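PDB 3VXI: DyP from Bjerkandera adusta, which is a heme b enzyme of the dye-decolorizing peroxidase family, and so probably uses peroxide to oxidise dyes and other reducing substrates. Local coordinates for residues S174-T179 and H326-S331; T184-Q189 and A283-N288. All blocks are in the same frame, centred on the assembly; numbering follows the deposited sequence.

Interaction 1: S174-T179 and H326-S331; sequences SQPSVT and HAMRSS. With HEM (protoporphyrin IX containing Fe), chain B; ASC (ascorbic acid), chain C.
R329 reaches from strand 328-334 to the loop at S174 and, on the way, spreads over the heme. Its CB lies 4.0 Å from Q175 OE1. CD and NE then pass over pyrrole ring D of the porphyrin, with NE 3.4 Å from HEM C3D. The chain bends at chi3 (-55°), which lays one face of the guanidinium on the porphyrin, HEM C3D lying 3.3 Å from the guanidinium plane and over its centre. The outer nitrogens divide the work. NH1 donates to water 2, which is itself bound to the heme iron, and forms a salt bridge with D171. NH2 is shared between HEM O2A and the carbonyl O of S174, each 2.8 Å away; the S174 oxygen lies almost in the guanidinium plane, although NH2 is tilted 30° from the carbonyl plane. R329 and S174 are both heme-b-binding residues, and an arginine and an aspartate above the heme are the distal pair known from DyP-type peroxidases. S174 also holds both propionates, through its N to HEM O2A and through its OG to HEM O2D at 2.7 Å. Next along, Q175 lays its amide against the edge of the strand: R329 N donates to OE1 at 2.9 Å with an N-H...O angle of 163°, and NE2 returns a more bent bond to R329 O. Water 1 accepts from R329 NE and lies within hydrogen-bonding distance of both Q175 OE1 and A327 O. Farther from the heme the contact turns apolar. The P176 ring packs its CG 3.8 Å from M328 SD and its CB against H326 CB, while the edge of the H326 imidazole faces the ascorbic acid.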
ATOM      1  N   SER A 174      -9.562   2.416   4.587  1.00 10.20           N
ATOM      2  CA  SER A 174      -9.773   3.695   3.911  1.00  9.24           C
ATOM      3  C   SER A 174      -9.124   3.760   2.530  1.00  9.27           C
ATOM      4  O   SER A 174      -7.900   3.653   2.393  1.00  9.40           O
ATOM      5  CB  SER A 174      -9.275   4.848   4.791  1.00  9.04           C
ATOM      6  OG  SER A 174      -9.548   6.091   4.168  1.00  8.78           O
ATOM      7  N   GLN A 175      -9.967   3.928   1.515  1.00  8.97           N
ATOM      8  CA  GLN A 175      -9.538   4.060   0.121  1.00  9.29           C
ATOM      9  C   GLN A 175     -10.311   5.217  -0.475  1.00  9.18           C
ATOM     10  O   GLN A 175     -11.443   5.460  -0.075  1.00  9.27           O
ATOM     11  CB  GLN A 175      -9.869   2.794  -0.686  1.00  9.61           C
ATOM     12  CG  GLN A 175      -9.402   1.463  -0.088  1.00 10.92           C
ATOM     13  CD  GLN A 175      -7.948   1.134  -0.371  1.00 11.30           C
ATOM     14  OE1 GLN A 175      -7.202   1.932  -0.944  1.00  9.36           O
ATOM     15  NE2 GLN A 175      -7.536  -0.051   0.032  1.00 12.97           N
ATOM     16  N   PRO A 176      -9.721   5.938  -1.439  1.00  8.29           N
ATOM     17  CA  PRO A 176     -10.535   6.915  -2.167  1.00  9.23           C
ATOM     18  C   PRO A 176     -11.603   6.216  -3.008  1.00  9.99           C
ATOM     19  O   PRO A 176     -11.460   5.043  -3.362  1.00 10.12           O
ATOM     20  CB  PRO A 176      -9.510   7.627  -3.062  1.00  8.62           C
ATOM     21  CG  PRO A 176      -8.431   6.628  -3.269  1.00  9.41           C
ATOM     22  CD  PRO A 176      -8.340   5.866  -1.957  1.00  9.11           C
ATOM     23  N   SER A 177     -12.669   6.940  -3.320  1.00 10.96           N
ATOM     24  CA  SER A 177     -13.666   6.463  -4.262  1.00 12.24           C
ATOM     25  C   SER A 177     -13.572   7.375  -5.478  1.00 12.09           C
ATOM     26  O   SER A 177     -13.539   8.595  -5.320  1.00 12.33           O
ATOM     27  CB  SER A 177     -15.046   6.529  -3.625  1.00 13.34           C
ATOM     28  OG  SER A 177     -16.044   6.039  -4.500  1.00 17.71           O
ATOM     29  N   VAL A 178     -13.467   6.802  -6.673  1.00 12.14           N
ATOM     30  CA  VAL A 178     -13.418   7.638  -7.884  1.00 12.40           C
ATOM     31  C   VAL A 178     -14.779   7.758  -8.548  1.00 13.11           C
ATOM     32  O   VAL A 178     -15.576   6.813  -8.541  1.00 14.21           O
ATOM     33  CB  VAL A 178     -12.357   7.173  -8.933  1.00 12.46           C
ATOM     34  CG1 VAL A 178     -10.980   7.057  -8.294  1.00 11.84           C
ATOM     35  CG2 VAL A 178     -12.751   5.861  -9.584  1.00 13.46           C
ATOM     36  N   THR A 179     -15.044   8.930  -9.114  1.00 13.36           N
ATOM     37  CA  THR A 179     -16.233   9.117  -9.933  1.00 14.28           C
ATOM     38  C   THR A 179     -16.036   8.417 -11.288  1.00 14.40           C
ATOM     39  O   THR A 179     -14.912   8.051 -11.658  1.00 13.61           O
ATOM     40  CB  THR A 179     -16.564  10.608 -10.133  1.00 14.98           C
ATOM     41  OG1 THR A 179     -15.487  11.258 -10.816  1.00 14.91           O
ATOM     42  CG2 THR A 179     -16.788  11.306  -8.788  1.00 15.53           C
ATOM     43  N   HIS A 326      -4.528  11.401  -2.956  1.00  7.12           N
ATOM     44  CA  HIS A 326      -5.145  10.119  -2.609  1.00  7.13           C
ATOM     45  C   HIS A 326      -4.603   9.034  -3.519  1.00  6.72           C
ATOM     46  O   HIS A 326      -4.232   9.293  -4.659  1.00  7.41           O
ATOM     47  CB  HIS A 326      -6.673  10.183  -2.729  1.00  7.32           C
ATOM     48  CG  HIS A 326      -7.310  11.107  -1.736  1.00  7.54           C
ATOM     49  ND1 HIS A 326      -7.592  10.731  -0.441  1.00  7.88           N
ATOM     50  CD2 HIS A 326      -7.677  12.405  -1.841  1.00  8.14           C
ATOM     51  CE1 HIS A 326      -8.118  11.756   0.207  1.00  9.01           C
ATOM     52  NE2 HIS A 326      -8.181  12.786  -0.620  1.00  8.93           N
ATOM     53  N   ALA A 327      -4.572   7.809  -3.013  1.00  6.23           N
ATOM     54  CA  ALA A 327      -4.091   6.675  -3.790  1.00  6.68           C
ATOM     55  C   ALA A 327      -4.799   5.415  -3.311  1.00  6.37           C
ATOM     56  O   ALA A 327      -5.279   5.360  -2.178  1.00  7.18           O
ATOM     57  CB  ALA A 327      -2.589   6.535  -3.639  1.00  6.79           C
ATOM     58  N   MET A 328      -4.888   4.418  -4.193  1.00  6.98           N
ATOM     59  CA  MET A 328      -5.466   3.116  -3.849  1.00  7.09           C
ATOM     60  C   MET A 328      -4.398   2.192  -3.308  1.00  7.24           C
ATOM     61  O   MET A 328      -3.264   2.210  -3.792  1.00  7.62           O
ATOM     62  CB  MET A 328      -6.046   2.440  -5.095  1.00  7.36           C
ATOM     63  CG  MET A 328      -7.229   3.137  -5.735  1.00  8.08           C
ATOM     64  SD  MET A 328      -8.678   3.156  -4.670  1.00  9.46           S
ATOM     65  CE  MET A 328      -8.958   1.430  -4.305  1.00 14.18           C
ATOM     66  N   ARG A 329      -4.756   1.354  -2.336  1.00  6.58           N
ATOM     67  CA  ARG A 329      -3.804   0.362  -1.822  1.00  7.00           C
ATOM     68  C   ARG A 329      -4.352  -1.044  -1.950  1.00  6.58           C
ATOM     69  O   ARG A 329      -5.557  -1.280  -1.766  1.00  8.23           O
ATOM     70  CB  ARG A 329      -3.439   0.637  -0.360  1.00  6.45           C
ATOM     71  CG  ARG A 329      -2.636   1.915  -0.155  1.00  6.63           C
ATOM     72  CD  ARG A 329      -2.597   2.343   1.323  1.00  7.74           C
ATOM     73  NE  ARG A 329      -3.967   2.473   1.823  1.00  6.09           N
ATOM     74  CZ  ARG A 329      -4.493   1.792   2.837  1.00  6.91           C
ATOM     75  NH1 ARG A 329      -3.774   0.948   3.563  1.00  7.42           N
ATOM     76  NH2 ARG A 329      -5.770   1.968   3.137  1.00  7.49           N
ATOM     77  N   SER A 330      -3.456  -1.980  -2.269  1.00  6.61           N
ATOM     78  CA  SER A 330      -3.826  -3.389  -2.370  1.00  7.29           C
ATOM     79  C   SER A 330      -2.691  -4.259  -1.814  1.00  7.84           C
ATOM     80  O   SER A 330      -2.171  -5.161  -2.483  1.00  8.82           O
ATOM     81  CB  SER A 330      -4.142  -3.752  -3.819  1.00  7.23           C
ATOM     82  OG  SER A 330      -4.854  -4.980  -3.866  1.00  9.67           O
ATOM     83  N   SER A 331      -2.307  -3.965  -0.578  1.00  7.76           N
ATOM     84  CA  SER A 331      -1.184  -4.648   0.066  1.00  7.39           C
ATOM     85  C   SER A 331      -1.621  -5.969   0.677  1.00  7.42           C
ATOM     86  O   SER A 331      -2.809  -6.179   0.977  1.00  8.86           O
ATOM     87  CB  SER A 331      -0.587  -3.758   1.162  1.00  7.30           C
ATOM     88  OG  SER A 331      -0.317  -2.469   0.644  1.00  7.82           O
TER
HETATM   89  CHA HEM B 501      -3.514   3.029   6.261  1.00  4.31           C
HETATM   90  CHB HEM B 501      -0.423  -0.283   7.948  1.00  4.80           C
HETATM   91  CHC HEM B 501       2.951   1.328   4.877  1.00  5.33           C
HETATM   92  CHD HEM B 501      -0.106   4.675   3.214  1.00  5.46           C
HETATM   93  C1A HEM B 501      -2.967   2.022   7.010  1.00  3.38           C
HETATM   94  C2A HEM B 501      -3.627   1.312   8.083  1.00  4.42           C
HETATM   95  C3A HEM B 501      -2.767   0.385   8.525  1.00  4.40           C
HETATM   96  C4A HEM B 501      -1.544   0.496   7.764  1.00  4.06           C
HETATM   97  CMA HEM B 501      -2.980  -0.609   9.680  1.00  5.26           C
HETATM   98  CAA HEM B 501      -5.044   1.591   8.639  1.00  6.56           C
HETATM   99  CBA HEM B 501      -6.148   0.943   7.807  1.00  8.38           C
HETATM  100  CGA HEM B 501      -6.730   1.891   6.785  1.00 13.64           C
HETATM  101  O1A HEM B 501      -6.976   3.076   7.110  1.00 17.30           O
HETATM  102  O2A HEM B 501      -6.971   1.454   5.654  1.00 18.88           O
HETATM  103  C1B HEM B 501       0.773  -0.147   7.273  1.00  4.52           C
HETATM  104  C2B HEM B 501       1.958  -0.964   7.438  1.00  4.62           C
HETATM  105  C3B HEM B 501       2.886  -0.518   6.579  1.00  4.18           C
HETATM  106  C4B HEM B 501       2.313   0.583   5.844  1.00  3.67           C
HETATM  107  CMB HEM B 501       2.108  -2.126   8.445  1.00  6.32           C
HETATM  108  CAB HEM B 501       4.315  -1.056   6.361  1.00  5.96           C
HETATM  109  CBB HEM B 501       4.662  -2.324   6.652  1.00  5.98           C
HETATM  110  C1C HEM B 501       2.438   2.428   4.214  1.00  4.48           C
HETATM  111  C2C HEM B 501       3.165   3.282   3.293  1.00  5.08           C
HETATM  112  C3C HEM B 501       2.312   4.219   2.844  1.00  5.14           C
HETATM  113  C4C HEM B 501       1.031   3.952   3.450  1.00  4.91           C
HETATM  114  CMC HEM B 501       4.654   3.085   2.931  1.00  5.99           C
HETATM  115  CAC HEM B 501       2.541   5.364   1.850  1.00  5.43           C
HETATM  116  CBC HEM B 501       3.739   5.966   1.789  1.00  5.62           C
HETATM  117  C1D HEM B 501      -1.312   4.477   3.817  1.00  4.64           C
HETATM  118  C2D HEM B 501      -2.514   5.178   3.436  1.00  5.20           C
HETATM  119  C3D HEM B 501      -3.561   4.669   4.375  1.00  5.26           C
HETATM  120  C4D HEM B 501      -2.911   3.711   5.237  1.00  4.12           C
HETATM  121  CMD HEM B 501      -2.738   6.209   2.323  1.00  6.51           C
HETATM  122  CAD HEM B 501      -5.019   5.121   4.389  1.00  5.99           C
HETATM  123  CBD HEM B 501      -5.062   6.426   5.176  1.00  6.02           C
HETATM  124  CGD HEM B 501      -6.437   7.036   5.156  1.00  5.89           C
HETATM  125  O1D HEM B 501      -6.886   7.443   6.265  1.00  6.91           O
HETATM  126  O2D HEM B 501      -7.067   7.141   4.074  1.00  6.13           O
HETATM  127  NA  HEM B 501      -1.695   1.506   6.841  1.00  4.83           N
HETATM  128  NB  HEM B 501       1.021   0.794   6.296  1.00  5.21           N
HETATM  129  NC  HEM B 501       1.135   2.880   4.307  1.00  5.46           N
HETATM  130  ND  HEM B 501      -1.575   3.592   4.866  1.00  4.44           N
HETATM  131 FE   HEM B 501      -0.270   2.208   5.615  1.00  5.11          FE
HETATM  132  C1  ASC C 502     -10.433  12.666   3.072  1.00 15.14           C
HETATM  133  C2  ASC C 502      -9.838  13.924   2.925  1.00 15.76           C
HETATM  134  C3  ASC C 502     -10.769  14.853   3.339  1.00 17.03           C
HETATM  135  C4  ASC C 502     -12.041  14.132   3.734  1.00 17.45           C
HETATM  136  C5  ASC C 502     -13.142  14.449   2.708  1.00 18.62           C
HETATM  137  C6  ASC C 502     -14.353  13.534   2.937  1.00 19.62           C
HETATM  138  O1  ASC C 502      -9.938  11.583   2.805  1.00 10.25           O
HETATM  139  O2  ASC C 502      -8.582  14.210   2.446  1.00 16.25           O
HETATM  140  O3  ASC C 502     -10.617  16.195   3.400  1.00 17.05           O
HETATM  141  O4  ASC C 502     -11.713  12.738   3.566  1.00 16.97           O
HETATM  142  O5  ASC C 502     -12.643  14.276   1.363  1.00 18.09           O
HETATM  143  O6  ASC C 502     -15.452  13.893   2.087  1.00 24.82           O
HETATM  144  O   HOH W   1      -5.736   4.074   0.162  1.00  4.42           O
HETATM  145  O   HOH W   2      -0.924   0.853   4.156  1.00  5.18           O

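Interaction 2: T184-Q189 and A283-N288. With ASC (ascorbic acid), chain C.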
ATOM      1  N   THR A 184     -20.600   2.089  -4.074  1.00 27.67           N
ATOM      2  CA  THR A 184     -21.014   2.565  -2.759  1.00 27.44           C
ATOM      3  C   THR A 184     -19.909   3.429  -2.141  1.00 24.57           C
ATOM      4  O   THR A 184     -18.732   3.051  -2.158  1.00 24.13           O
ATOM      5  CB  THR A 184     -21.381   1.394  -1.819  1.00 28.49           C
ATOM      6  OG1 THR A 184     -20.219   0.590  -1.580  1.00 29.87           O
ATOM      7  CG2 THR A 184     -22.475   0.527  -2.435  1.00 31.56           C
ATOM      8  N   VAL A 185     -20.300   4.594  -1.626  1.00 23.04           N
ATOM      9  CA  VAL A 185     -19.388   5.515  -0.937  1.00 20.07           C
ATOM     10  C   VAL A 185     -19.752   5.541   0.551  1.00 19.05           C
ATOM     11  O   VAL A 185     -20.902   5.806   0.923  1.00 19.98           O
ATOM     12  CB  VAL A 185     -19.447   6.953  -1.535  1.00 20.19           C
ATOM     13  CG1 VAL A 185     -18.559   7.923  -0.742  1.00 19.78           C
ATOM     14  CG2 VAL A 185     -19.055   6.948  -3.022  1.00 20.21           C
ATOM     15  N   PHE A 186     -18.774   5.241   1.395  1.00 16.07           N
ATOM     16  CA  PHE A 186     -18.974   5.199   2.845  1.00 15.27           C
ATOM     17  C   PHE A 186     -18.823   6.579   3.470  1.00 14.33           C
ATOM     18  O   PHE A 186     -18.116   7.428   2.925  1.00 13.95           O
ATOM     19  CB  PHE A 186     -17.980   4.226   3.481  1.00 14.59           C
ATOM     20  CG  PHE A 186     -18.193   2.802   3.072  1.00 16.16           C
ATOM     21  CD1 PHE A 186     -19.362   2.139   3.422  1.00 17.08           C
ATOM     22  CD2 PHE A 186     -17.220   2.115   2.357  1.00 16.61           C
ATOM     23  CE1 PHE A 186     -19.569   0.819   3.057  1.00 19.26           C
ATOM     24  CE2 PHE A 186     -17.423   0.780   1.980  1.00 19.42           C
ATOM     25  CZ  PHE A 186     -18.594   0.138   2.329  1.00 20.12           C
ATOM     26  N   PRO A 187     -19.509   6.826   4.601  1.00 14.65           N
ATOM     27  CA  PRO A 187     -19.338   8.105   5.292  1.00 14.06           C
ATOM     28  C   PRO A 187     -17.863   8.378   5.614  1.00 12.88           C
ATOM     29  O   PRO A 187     -17.172   7.528   6.193  1.00 11.95           O
ATOM     30  CB  PRO A 187     -20.163   7.923   6.572  1.00 14.69           C
ATOM     31  CG  PRO A 187     -21.225   6.948   6.177  1.00 15.70           C
ATOM     32  CD  PRO A 187     -20.546   5.992   5.240  1.00 15.23           C
ATOM     33  N   GLY A 188     -17.377   9.542   5.195  1.00 12.62           N
ATOM     34  CA  GLY A 188     -15.992   9.950   5.466  1.00 12.02           C
ATOM     35  C   GLY A 188     -15.006   9.587   4.365  1.00 12.01           C
ATOM     36  O   GLY A 188     -13.851  10.008   4.391  1.00 11.71           O
ATOM     37  N   GLN A 189     -15.464   8.796   3.398  1.00 12.24           N
ATOM     38  CA  GLN A 189     -14.627   8.389   2.274  1.00 12.09           C
ATOM     39  C   GLN A 189     -14.454   9.553   1.309  1.00 12.57           C
ATOM     40  O   GLN A 189     -15.414  10.256   1.013  1.00 13.30           O
ATOM     41  CB  GLN A 189     -15.279   7.206   1.558  1.00 12.96           C
ATOM     42  CG  GLN A 189     -14.356   6.486   0.618  1.00 13.88           C
ATOM     43  CD  GLN A 189     -14.949   5.238  -0.007  1.00 13.01           C
ATOM     44  OE1 GLN A 189     -16.148   4.954   0.095  1.00 14.20           O
ATOM     45  NE2 GLN A 189     -14.094   4.476  -0.670  1.00 11.95           N
ATOM     46  N   ALA A 283     -15.282  -2.582  12.925  1.00 12.83           N
ATOM     47  CA  ALA A 283     -15.799  -3.550  11.962  1.00 13.44           C
ATOM     48  C   ALA A 283     -16.927  -2.992  11.089  1.00 13.72           C
ATOM     49  O   ALA A 283     -17.390  -3.670  10.169  1.00 15.57           O
ATOM     50  CB  ALA A 283     -16.274  -4.802  12.693  1.00 14.31           C
ATOM     51  N   ASP A 284     -17.386  -1.778  11.392  1.00 12.72           N
ATOM     52  CA  ASP A 284     -18.533  -1.181  10.707  1.00 12.30           C
ATOM     53  C   ASP A 284     -18.077  -0.153   9.661  1.00 11.72           C
ATOM     54  O   ASP A 284     -17.701   0.961  10.020  1.00 10.66           O
ATOM     55  CB  ASP A 284     -19.462  -0.512  11.730  1.00 12.11           C
ATOM     56  CG  ASP A 284     -20.734   0.043  11.102  1.00 13.26           C
ATOM     57  OD1 ASP A 284     -20.926  -0.109   9.875  1.00 12.02           O
ATOM     58  OD2 ASP A 284     -21.536   0.641  11.849  1.00 12.80           O
ATOM     59  N   PRO A 285     -18.118  -0.508   8.359  1.00 11.77           N
ATOM     60  CA  PRO A 285     -17.628   0.454   7.363  1.00 11.46           C
ATOM     61  C   PRO A 285     -18.509   1.706   7.231  1.00 11.71           C
ATOM     62  O   PRO A 285     -18.109   2.682   6.596  1.00 11.32           O
ATOM     63  CB  PRO A 285     -17.630  -0.357   6.061  1.00 11.99           C
ATOM     64  CG  PRO A 285     -18.656  -1.386   6.268  1.00 12.70           C
ATOM     65  CD  PRO A 285     -18.602  -1.752   7.727  1.00 12.31           C
ATOM     66  N   GLN A 286     -19.693   1.685   7.842  1.00 12.04           N
ATOM     67  CA  GLN A 286     -20.567   2.858   7.841  1.00 12.90           C
ATOM     68  C   GLN A 286     -20.124   3.907   8.842  1.00 12.32           C
ATOM     69  O   GLN A 286     -20.599   5.038   8.807  1.00 12.51           O
ATOM     70  CB  GLN A 286     -22.018   2.452   8.122  1.00 14.35           C
ATOM     71  CG  GLN A 286     -22.638   1.585   7.043  1.00 17.06           C
ATOM     72  CD  GLN A 286     -22.782   2.305   5.705  1.00 18.93           C
ATOM     73  OE1 GLN A 286     -22.927   3.528   5.650  1.00 20.27           O
ATOM     74  NE2 GLN A 286     -22.761   1.536   4.619  1.00 23.17           N
ATOM     75  N   ARG A 287     -19.206   3.523   9.731  1.00 11.38           N
ATOM     76  CA  ARG A 287     -18.748   4.401  10.802  1.00 11.46           C
ATOM     77  C   ARG A 287     -17.239   4.531  10.903  1.00 10.59           C
ATOM     78  O   ARG A 287     -16.742   5.573  11.324  1.00 10.14           O
ATOM     79  CB  ARG A 287     -19.267   3.906  12.148  1.00 11.96           C
ATOM     80  CG  ARG A 287     -20.751   4.009  12.315  1.00 14.09           C
ATOM     81  CD  ARG A 287     -21.103   3.671  13.740  1.00 14.77           C
ATOM     82  NE  ARG A 287     -20.951   2.241  14.014  1.00 16.10           N
ATOM     83  CZ  ARG A 287     -20.771   1.715  15.222  1.00 17.00           C
ATOM     84  NH1 ARG A 287     -20.725   2.499  16.296  1.00 18.17           N
ATOM     85  NH2 ARG A 287     -20.643   0.404  15.354  1.00 18.83           N
ATOM     86  N   ASN A 288     -16.508   3.484  10.532  1.00 10.51           N
ATOM     87  CA  ASN A 288     -15.072   3.448  10.822  1.00  9.52           C
ATOM     88  C   ASN A 288     -14.214   4.412  10.016  1.00  9.07           C
ATOM     89  O   ASN A 288     -13.012   4.537  10.281  1.00  8.51           O
ATOM     90  CB  ASN A 288     -14.501   2.022  10.745  1.00  9.57           C
ATOM     91  CG  ASN A 288     -14.524   1.454   9.334  1.00  9.31           C
ATOM     92  OD1 ASN A 288     -14.724   2.180   8.354  1.00  8.95           O
ATOM     93  ND2 ASN A 288     -14.311   0.142   9.224  1.00  9.99           N
TER
HETATM   94  C1  ASC C 502     -10.433  12.666   3.072  1.00 15.14           C
HETATM   95  C2  ASC C 502      -9.838  13.924   2.925  1.00 15.76           C
HETATM   96  C3  ASC C 502     -10.769  14.853   3.339  1.00 17.03           C
HETATM   97  C4  ASC C 502     -12.041  14.132   3.734  1.00 17.45           C
HETATM   98  C5  ASC C 502     -13.142  14.449   2.708  1.00 18.62           C
HETATM   99  C6  ASC C 502     -14.353  13.534   2.937  1.00 19.62           C
HETATM  100  O1  ASC C 502      -9.938  11.583   2.805  1.00 10.25           O
HETATM  101  O2  ASC C 502      -8.582  14.210   2.446  1.00 16.25           O
HETATM  102  O3  ASC C 502     -10.617  16.195   3.400  1.00 17.05           O
HETATM  103  O4  ASC C 502     -11.713  12.738   3.566  1.00 16.97           O
HETATM  104  O5  ASC C 502     -12.643  14.276   1.363  1.00 18.09           O
HETATM  105  O6  ASC C 502     -15.452  13.893   2.087  1.00 24.82           O
HETATM  106  O   HOH W   3     -17.292   5.243   7.722  1.00  6.92           O
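A type II beta turn, F186 to Q189, meets an Asx turn begun by D284 on the protein surface, and two prolines and an aromatic ring fill the join. P285 sits over one face of the F186 ring as a CH-pi contact: its CB is 3.9 Å from the ring centroid, 16° off the normal and offset toward the rim. The Q286 amide comes at the ring's edge instead, NE2 lying near the ring plane and 3.6 Å from CE1, with the two planes 70° apart. Q286 CB points away from the turn, but a bend at chi2 (-65°) carries the amide back, setting OE1 3.5 Å from P187 CD. P187 CG also approaches the backbone O of Q286, at 3.3 Å. Were F186 an alanine, P285 CB would probably lose the face it packs on and the Q286 amide would be freer to turn. No direct hydrogen bond joins the two segments; water 3 bridges them by donating to P187 O and to P285 O. Each loop is braced from within. Q189 OE1 accepts from F186 N in the carbonyl plane at 2.9 Å, whereas D284 OD1 takes Q286 N from above the carboxylate plane and OD2 forms a salt bridge with R287 NE at 2.8 Å. G188, with a positive phi, adopts the backbone expected of the third position of a type II turn, where a CB would jam against the preceding carbonyl. Proline followed by glycine at the two central positions, as in P187-G188, is the classic sequence of that turn.

Overall arrangement
Interaction 2 is nested within the chain loop that interaction 1 closes, and their centres are 13 Å apart. Both belong to the C-terminal DyP-type peroxidase domain. Interaction 1 is buried, joining the start of edge strand 328-334 of a four-stranded antiparallel sheet to the loop leading into strand 177-178; interaction 2 is at the surface, in the loop between strands 177-178 and 191-192 and the one following helix 279-282. They touch directly: Q189 NE2 probably donates to Q175 O, and V185 packs on S177. Both also approach the same ascorbic acid, which, like the heme, is hydrogen-bonded to N313 ND2.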